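Side-chain contacts in nucleoside hydrolase, putative (Trypanosoma brucei, PDB 3FZ0), which belongs to the nucleoside hydrolase family and binds a calcium ion: residues Val306-His309 with Thr313-Ala316; Lys172-Ser175 with Ala179-Asn182; Cys318-Gly323 with Lys331-Asn336. The protein carries 2 engineered substitutions. All coordinates share one frame; numbering follows the deposited sequence.

Contact 1: Val306-His309 with Thr313-Ala316; sequences VELH and TRGA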
loop_
_atom_site.group_PDB
_atom_site.type_symbol
_atom_site.label_atom_id
_atom_site.label_comp_id
_atom_site.label_asym_id
_atom_site.label_seq_id
_atom_site.Cartn_x
_atom_site.Cartn_y
_atom_site.Cartn_z
ATOM N N VAL B 306 2.877 -3.405 -13.044
ATOM C CA VAL B 306 3.024 -4.265 -11.857
ATOM C C VAL B 306 2.664 -3.497 -10.560
ATOM O O VAL B 306 3.111 -2.370 -10.352
ATOM C CB VAL B 306 4.469 -4.807 -11.772
ATOM C CG1 VAL B 306 4.607 -5.802 -10.611
ATOM C CG2 VAL B 306 4.891 -5.453 -13.119
ATOM N N GLU B 307 1.817 -4.079 -9.717
ATOM C CA GLU B 307 1.501 -3.532 -8.376
ATOM C C GLU B 307 2.738 -3.515 -7.482
ATOM O O GLU B 307 3.433 -4.529 -7.355
ATOM C CB GLU B 307 0.437 -4.397 -7.702
ATOM C CG GLU B 307 0.073 -3.968 -6.259
ATOM C CD GLU B 307 -0.490 -2.534 -6.170
ATOM O OE1 GLU B 307 -1.498 -2.230 -6.825
ATOM O OE2 GLU B 307 0.062 -1.697 -5.437
ATOM N N LEU B 308 3.011 -2.372 -6.858
ATOM C CA LEU B 308 4.133 -2.272 -5.943
ATOM C C LEU B 308 3.738 -2.247 -4.470
ATOM O O LEU B 308 4.575 -2.534 -3.606
ATOM C CB LEU B 308 4.925 -1.001 -6.234
ATOM C CG LEU B 308 5.507 -0.786 -7.636
ATOM C CD1 LEU B 308 6.206 0.600 -7.738
ATOM C CD2 LEU B 308 6.435 -1.955 -8.067
ATOM N N HIS B 309 2.493 -1.876 -4.171
ATOM C CA HIS B 309 2.127 -1.504 -2.806
ATOM C C HIS B 309 1.110 -2.403 -2.075
ATOM O O HIS B 309 0.822 -2.182 -0.915
ATOM C CB HIS B 309 1.692 -0.010 -2.773
ATOM C CG HIS B 309 2.613 0.895 -3.532
ATOM N ND1 HIS B 309 3.974 0.946 -3.295
ATOM C CD2 HIS B 309 2.378 1.770 -4.538
ATOM C CE1 HIS B 309 4.532 1.820 -4.108
ATOM N NE2 HIS B 309 3.588 2.326 -4.877
ATOM N N THR B 313 -1.068 -8.455 -2.886
ATOM C CA THR B 313 -0.917 -8.308 -4.336
ATOM C C THR B 313 0.407 -7.675 -4.831
ATOM O O THR B 313 0.556 -7.383 -6.042
ATOM C CB THR B 313 -2.070 -7.504 -4.949
ATOM O OG1 THR B 313 -2.220 -6.287 -4.220
ATOM C CG2 THR B 313 -3.364 -8.276 -4.894
ATOM N N ARG B 314 1.377 -7.476 -3.937
ATOM C CA ARG B 314 2.676 -6.955 -4.388
ATOM C C ARG B 314 3.201 -7.923 -5.444
ATOM O O ARG B 314 3.171 -9.111 -5.223
ATOM C CB ARG B 314 3.653 -6.767 -3.213
ATOM C CG ARG B 314 5.122 -6.803 -3.607
ATOM C CD ARG B 314 6.063 -6.223 -2.570
ATOM N NE ARG B 314 6.446 -4.940 -3.069
ATOM C CZ ARG B 314 7.634 -4.567 -3.548
ATOM N NH1 ARG B 314 8.703 -5.352 -3.566
ATOM N NH2 ARG B 314 7.725 -3.329 -3.986
ATOM N N GLY B 315 3.620 -7.395 -6.597
ATOM C CA GLY B 315 4.113 -8.215 -7.714
ATOM C C GLY B 315 3.037 -8.606 -8.723
ATOM O O GLY B 315 3.352 -9.131 -9.772
ATOM N N ALA B 316 1.763 -8.360 -8.410
ATOM C CA ALA B 316 0.668 -8.706 -9.327
ATOM C C ALA B 316 0.825 -7.984 -10.642
ATOM O O ALA B 316 1.315 -6.840 -10.683
ATOM C CB ALA B 316 -0.739 -8.411 -8.709
#
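Glu307 and Ala316 meet in the hairpin connection between strands 296-306 and 317-319, whose returning arm is a type II beta turn from Thr313 to Ala316. Two backbone bonds join the arms: Glu307 N to Ala316 O at 3.0 Å, and Gly315 N to Glu307 O, also at 3.0 Å. Glycine suits the third place of this turn, since its phi of 92° would press a CB against the carbonyl O of Arg314.

Glu307 starts toward the turn, its CB 3.4 Å from Thr313 O. With CG anti to the backbone N and a bend at chi2 (60°), the carboxylate is led away, and Glu307 OE2 uses its anti lone pair to accept from His309 N at 2.7 Å. The same carboxylate takes Arg311 N, Glu312 N and Thr313 OG1 of the second subunit, so an acidic residue serves both the loop and the interface. Thr313 OG1 bonds its counterpart in that subunit.

Arg314 runs out extended and bends at chi3 (-104°), bringing its guanidinium edge to Leu308. NH2 also salt-bridges Glu188. Leu308 O lies in the guanidinium plane and takes both Arg314 NE, at 3.1 Å, and Arg314 NH2, at 3.3 Å.

Contact 2: Lys172-Ser175 with Ala179-Asn182; sequences KGNS and AEFN. With BTB (2-[bis-(2-hydroxy-ethyl)-amino]-2-hydroxymethyl-propane-1,3-diol), chain H.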
loop_
_atom_site.group_PDB
_atom_site.type_symbol
_atom_site.label_atom_id
_atom_site.label_comp_id
_atom_site.label_asym_id
_atom_site.label_seq_id
_atom_site.Cartn_x
_atom_site.Cartn_y
_atom_site.Cartn_z
ATOM N N LYS B 172 -3.367 -16.107 -11.435
ATOM C CA LYS B 172 -2.997 -17.335 -10.768
ATOM C C LYS B 172 -1.535 -17.254 -10.359
ATOM O O LYS B 172 -0.686 -17.776 -11.066
ATOM C CB LYS B 172 -3.201 -18.553 -11.675
ATOM C CG LYS B 172 -4.645 -18.797 -12.048
ATOM C CD LYS B 172 -4.863 -20.160 -12.658
ATOM C CE LYS B 172 -6.088 -20.143 -13.564
ATOM N NZ LYS B 172 -7.340 -20.408 -12.807
ATOM N N GLY B 173 -1.263 -16.610 -9.220
ATOM C CA GLY B 173 0.100 -16.398 -8.742
ATOM C C GLY B 173 0.704 -17.684 -8.226
ATOM O O GLY B 173 -0.007 -18.491 -7.643
ATOM N N ASN B 174 2.001 -17.886 -8.463
ATOM C CA ASN B 174 2.658 -19.103 -7.983
ATOM C C ASN B 174 3.671 -18.747 -6.886
ATOM O O ASN B 174 4.313 -19.611 -6.308
ATOM C CB ASN B 174 3.292 -19.890 -9.162
ATOM C CG ASN B 174 4.324 -19.057 -9.953
ATOM O OD1 ASN B 174 4.885 -18.106 -9.421
ATOM N ND2 ASN B 174 4.544 -19.397 -11.230
ATOM N N SER B 175 3.807 -17.454 -6.614
ATOM C CA SER B 175 4.660 -16.970 -5.535
ATOM C C SER B 175 3.863 -16.475 -4.311
ATOM O O SER B 175 4.037 -16.976 -3.205
ATOM C CB SER B 175 5.628 -15.908 -6.053
ATOM O OG SER B 175 6.487 -15.465 -5.016
ATOM N N ALA B 179 0.719 -13.152 -7.622
ATOM C CA ALA B 179 1.932 -12.792 -8.382
ATOM C C ALA B 179 2.781 -13.996 -8.732
ATOM O O ALA B 179 2.978 -14.887 -7.891
ATOM C CB ALA B 179 2.790 -11.735 -7.617
ATOM N N GLU B 180 3.290 -13.985 -9.973
ATOM C CA GLU B 180 4.261 -14.953 -10.465
ATOM C C GLU B 180 5.659 -14.658 -9.854
ATOM O O GLU B 180 6.033 -13.493 -9.629
ATOM C CB GLU B 180 4.256 -14.884 -12.009
ATOM C CG GLU B 180 5.251 -15.772 -12.790
ATOM C CD GLU B 180 6.651 -15.231 -12.764
ATOM O OE1 GLU B 180 6.830 -14.006 -12.853
ATOM O OE2 GLU B 180 7.586 -16.026 -12.628
ATOM N N PHE B 181 6.440 -15.705 -9.611
ATOM C CA PHE B 181 7.809 -15.582 -9.051
ATOM C C PHE B 181 8.698 -14.403 -9.515
ATOM O O PHE B 181 9.143 -13.614 -8.689
ATOM C CB PHE B 181 8.580 -16.910 -9.199
ATOM C CG PHE B 181 9.935 -16.903 -8.535
ATOM C CD1 PHE B 181 10.046 -17.017 -7.151
ATOM C CD2 PHE B 181 11.103 -16.766 -9.299
ATOM C CE1 PHE B 181 11.306 -16.991 -6.520
ATOM C CE2 PHE B 181 12.376 -16.745 -8.680
ATOM C CZ PHE B 181 12.477 -16.865 -7.286
ATOM N N ASN B 182 8.994 -14.314 -10.806
ATOM C CA ASN B 182 9.956 -13.311 -11.294
ATOM C C ASN B 182 9.426 -11.902 -11.021
ATOM O O ASN B 182 10.165 -11.009 -10.595
ATOM C CB ASN B 182 10.229 -13.468 -12.812
ATOM C CG ASN B 182 11.011 -14.729 -13.166
ATOM O OD1 ASN B 182 11.760 -15.243 -12.354
ATOM N ND2 ASN B 182 10.860 -15.199 -14.414
HETATM C C1 BTB H . 8.033 -19.454 -13.463
HETATM O O1 BTB H . 7.267 -18.712 -12.519
HETATM C C2 BTB H . 9.119 -20.262 -12.742
HETATM C C3 BTB H . 9.784 -21.195 -13.741
HETATM O O3 BTB H . 10.513 -20.413 -14.646
HETATM C C4 BTB H . 9.986 -19.152 -12.117
HETATM O O4 BTB H . 11.392 -19.338 -12.217
HETATM N N BTB H . 8.579 -21.180 -11.716
HETATM C C5 BTB H . 9.425 -21.614 -10.585
HETATM C C6 BTB H . 8.791 -21.021 -9.319
HETATM O O6 BTB H . 9.738 -20.177 -8.666
HETATM C C7 BTB H . 7.182 -21.623 -11.857
HETATM C C8 BTB H . 6.859 -22.662 -10.790
HETATM O O8 BTB H . 7.511 -23.847 -11.273
#
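Asn174 OD1 accepts from Phe181 N, 2.9 Å away and in the plane of the amide carbonyl, at the N-terminal end of helix 181-185, where Glu180 is the N-cap. A second bond, from Ser175 N to Ala179 O at 3.0 Å, closes the loop over residues 176-178. Gly173, with no side chain, lets its backbone lie close against Ala179.

Glu180 can be followed outward. Its CB sits beside Asn174 OD1, and Glu180 CG, anti to the backbone N (chi1 177°), passes 4.0 Å from Asn174 ND2. A bend at chi2 (-77°) then turns the carboxylate back over the start of the helix. There Glu180 OE2 takes Asn182 N at 2.9 Å, an almost straight bond (175°) that arrives from above the carboxylate plane; this is the capping bond. OE1 accepts from Gly167 N and Ser183 N, so both carboxylate oxygens are held by backbone N-H groups around the helix start.

A BTB molecule, probably from the crystallisation liquor, bridges the two polar side chains: its O1 donates to Glu180 OE2 at 2.7 Å and accepts from Asn174 ND2 at 3.1 Å. Ser175 OG turns instead to His184. The side chain of Phe181, about 7 Å from the calcium ion, offers one ring face to the ligand, with BTB O6 just 3.3 Å from Phe181 CG.

Contact 3: Cys318-Gly323 with Lys331-Asn336; sequences CIDWYG and KGRWRN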
loop_
_atom_site.group_PDB
_atom_site.type_symbol
_atom_site.label_atom_id
_atom_site.label_comp_id
_atom_site.label_asym_id
_atom_site.label_seq_id
_atom_site.Cartn_x
_atom_site.Cartn_y
_atom_site.Cartn_z
ATOM N N CYS B 318 -1.145 -6.191 -13.392
ATOM C CA CYS B 318 -2.361 -5.451 -13.690
ATOM C C CYS B 318 -2.525 -5.184 -15.179
ATOM O O CYS B 318 -1.666 -4.588 -15.803
ATOM C CB CYS B 318 -2.321 -4.124 -12.939
ATOM S SG CYS B 318 -1.881 -4.420 -11.229
ATOM N N ILE B 319 -3.664 -5.593 -15.725
ATOM C CA ILE B 319 -3.932 -5.561 -17.150
ATOM C C ILE B 319 -5.236 -4.795 -17.428
ATOM O O ILE B 319 -6.252 -5.061 -16.809
ATOM C CB ILE B 319 -4.051 -7.003 -17.676
ATOM C CG1 ILE B 319 -2.887 -7.871 -17.171
ATOM C CG2 ILE B 319 -4.187 -7.029 -19.222
ATOM C CD1 ILE B 319 -2.733 -9.169 -17.932
ATOM N N ASP B 320 -5.196 -3.821 -18.342
ATOM C CA ASP B 320 -6.364 -3.012 -18.702
ATOM C C ASP B 320 -7.164 -3.784 -19.748
ATOM O O ASP B 320 -7.002 -3.575 -20.941
ATOM C CB ASP B 320 -5.856 -1.676 -19.274
ATOM C CG ASP B 320 -6.898 -0.564 -19.257
ATOM O OD1 ASP B 320 -8.097 -0.837 -19.044
ATOM O OD2 ASP B 320 -6.512 0.611 -19.454
ATOM N N TRP B 321 -8.005 -4.706 -19.312
ATOM C CA TRP B 321 -8.773 -5.543 -20.229
ATOM C C TRP B 321 -9.837 -4.813 -21.105
ATOM O O TRP B 321 -10.140 -5.294 -22.212
ATOM C CB TRP B 321 -9.411 -6.722 -19.454
ATOM C CG TRP B 321 -8.400 -7.736 -18.949
ATOM C CD1 TRP B 321 -7.856 -7.812 -17.687
ATOM C CD2 TRP B 321 -7.805 -8.794 -19.704
ATOM N NE1 TRP B 321 -6.975 -8.863 -17.614
ATOM C CE2 TRP B 321 -6.915 -9.480 -18.835
ATOM C CE3 TRP B 321 -7.937 -9.240 -21.033
ATOM C CZ2 TRP B 321 -6.141 -10.579 -19.257
ATOM C CZ3 TRP B 321 -7.172 -10.374 -21.461
ATOM C CH2 TRP B 321 -6.290 -11.020 -20.569
ATOM N N TYR B 322 -10.398 -3.688 -20.627
ATOM C CA TYR B 322 -11.555 -3.054 -21.282
ATOM C C TYR B 322 -11.284 -1.609 -21.713
ATOM O O TYR B 322 -12.141 -0.943 -22.297
ATOM C CB TYR B 322 -12.779 -3.066 -20.333
ATOM C CG TYR B 322 -13.155 -4.434 -19.807
ATOM C CD1 TYR B 322 -12.991 -4.776 -18.442
ATOM C CD2 TYR B 322 -13.659 -5.408 -20.682
ATOM C CE1 TYR B 322 -13.345 -6.058 -17.973
ATOM C CE2 TYR B 322 -14.017 -6.678 -20.220
ATOM C CZ TYR B 322 -13.873 -7.000 -18.882
ATOM O OH TYR B 322 -14.236 -8.281 -18.519
ATOM N N GLY B 323 -10.072 -1.136 -21.416
ATOM C CA GLY B 323 -9.650 0.210 -21.731
ATOM C C GLY B 323 -9.695 0.478 -23.209
ATOM O O GLY B 323 -9.331 -0.361 -23.996
ATOM N N LYS B 331 -5.933 8.588 -18.737
ATOM C CA LYS B 331 -5.158 8.130 -17.578
ATOM C C LYS B 331 -3.639 8.094 -17.790
ATOM O O LYS B 331 -2.919 7.533 -16.969
ATOM C CB LYS B 331 -5.669 6.779 -17.089
ATOM C CG LYS B 331 -7.024 6.882 -16.429
ATOM C CD LYS B 331 -7.457 5.596 -15.746
ATOM C CE LYS B 331 -8.762 5.827 -14.957
ATOM N NZ LYS B 331 -9.591 4.589 -14.850
ATOM N N GLY B 332 -3.135 8.686 -18.874
ATOM C CA GLY B 332 -1.719 8.555 -19.180
ATOM C C GLY B 332 -1.342 7.090 -19.357
ATOM O O GLY B 332 -0.204 6.684 -19.085
ATOM N N ARG B 333 -2.290 6.277 -19.813
ATOM C CA ARG B 333 -1.948 4.931 -20.298
ATOM C C ARG B 333 -1.758 4.927 -21.809
ATOM O O ARG B 333 -2.163 5.863 -22.505
ATOM C CB ARG B 333 -2.999 3.892 -19.890
ATOM C CG ARG B 333 -3.199 3.828 -18.402
ATOM C CD ARG B 333 -4.265 2.851 -18.046
ATOM N NE ARG B 333 -4.535 2.842 -16.621
ATOM C CZ ARG B 333 -5.615 2.298 -16.088
ATOM N NH1 ARG B 333 -6.512 1.702 -16.874
ATOM N NH2 ARG B 333 -5.811 2.362 -14.768
ATOM N N TRP B 334 -1.119 3.869 -22.292
ATOM C CA TRP B 334 -0.929 3.597 -23.721
ATOM C C TRP B 334 -0.751 2.094 -23.830
ATOM O O TRP B 334 -0.555 1.433 -22.809
ATOM C CB TRP B 334 0.263 4.373 -24.281
ATOM C CG TRP B 334 1.604 3.785 -23.987
ATOM C CD1 TRP B 334 2.377 3.073 -24.846
ATOM C CD2 TRP B 334 2.350 3.871 -22.753
ATOM N NE1 TRP B 334 3.547 2.700 -24.237
ATOM C CE2 TRP B 334 3.563 3.173 -22.955
ATOM C CE3 TRP B 334 2.115 4.481 -21.502
ATOM C CZ2 TRP B 334 4.543 3.056 -21.965
ATOM C CZ3 TRP B 334 3.109 4.369 -20.504
ATOM C CH2 TRP B 334 4.302 3.658 -20.752
ATOM N N ARG B 335 -0.852 1.539 -25.036
ATOM C CA ARG B 335 -0.716 0.082 -25.213
ATOM C C ARG B 335 0.757 -0.326 -25.214
ATOM O O ARG B 335 1.414 -0.389 -26.274
ATOM C CB ARG B 335 -1.415 -0.379 -26.490
ATOM C CG ARG B 335 -2.877 -0.369 -26.372
ATOM C CD ARG B 335 -3.619 -0.839 -27.602
ATOM N NE ARG B 335 -4.987 -0.304 -27.539
ATOM C CZ ARG B 335 -5.984 -0.831 -26.827
ATOM N NH1 ARG B 335 -5.786 -1.951 -26.122
ATOM N NH2 ARG B 335 -7.192 -0.245 -26.831
ATOM N N ASN B 336 1.270 -0.601 -24.019
ATOM C CA ASN B 336 2.692 -0.833 -23.821
ATOM C C ASN B 336 3.104 -2.276 -23.753
ATOM O O ASN B 336 4.300 -2.555 -23.680
ATOM C CB ASN B 336 3.165 -0.146 -22.539
ATOM C CG ASN B 336 2.556 -0.759 -21.278
ATOM O OD1 ASN B 336 1.515 -1.395 -21.323
ATOM N ND2 ASN B 336 3.196 -0.530 -20.141
#
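The guanidinium of Arg333 receives Asp320 OD2 at its edge, in its plane, while CD of Lys331 lies over the centre of one face, 3.7 Å above it. The carboxylate of Asp320 stands almost perpendicular to the guanidinium, their planes 86° apart, so the two groups share one close approach: Arg333 NH1 to Asp320 OD2 at 2.8 Å. This is a salt bridge whose hydrogen bond is weak, bent to 146° at the hydrogen. CD of Arg333 adds a softer touch, 3.5 Å from Asp320 OD2. Asp320 reaches across because its CG is anti to the backbone N (chi1 -161°), and Arg333 because its chain is extended from CG to NE; a short acid and a long base thus span CA atoms 9.2 Å apart, Asp320 CA to Arg333 CA.

The second guanidinium, that of Arg335, approaches obliquely, NH2 lying 3.6 Å from Gly323 O. Its stronger partner is Glu325, through a salt bridge at NE, and NH1 is taken by Leu301 O. The contact borders the interface, where Trp321 forms a cation-pi pair with Lys172 of the second subunit.

Asp320 and Arg335 each centre an inverse gamma turn. Between them, helix 325-330 ends in a Schellman motif with Gly332 as its C-prime residue, whose positive phi glycine adopts easily. The whole is a beta-alpha-beta crossover from the edge strand 317-319 over strand 296-306 to the parallel strand 337-343, with helix 325-330 as its helix and the Asp320-Arg333 salt bridge joining the two connecting segments.

How the contacts relate
From the N terminus, the contacts come in series, and none encloses or crosses another. Contact 2 closes first, over residues 176-178 in the loop that leads from strand 162-165 into helix 181-185. Contact 1 then folds back the connection between strands 296-306 and 317-319, and contact 3 bridges the helix-bearing segment between strands 317-319 and 337-343. Contacts 1 and 2 pack directly, Ala179 CB lying 3.3 Å from Gly315 C, so the hairpin loop rests on the approach to helix 181-185. Contact 3 meets contact 1 through Cys318 SG and Glu307 N, yet within the chain stays about 9 Å from contact 2 at the nearest atoms. All three touch the second subunit.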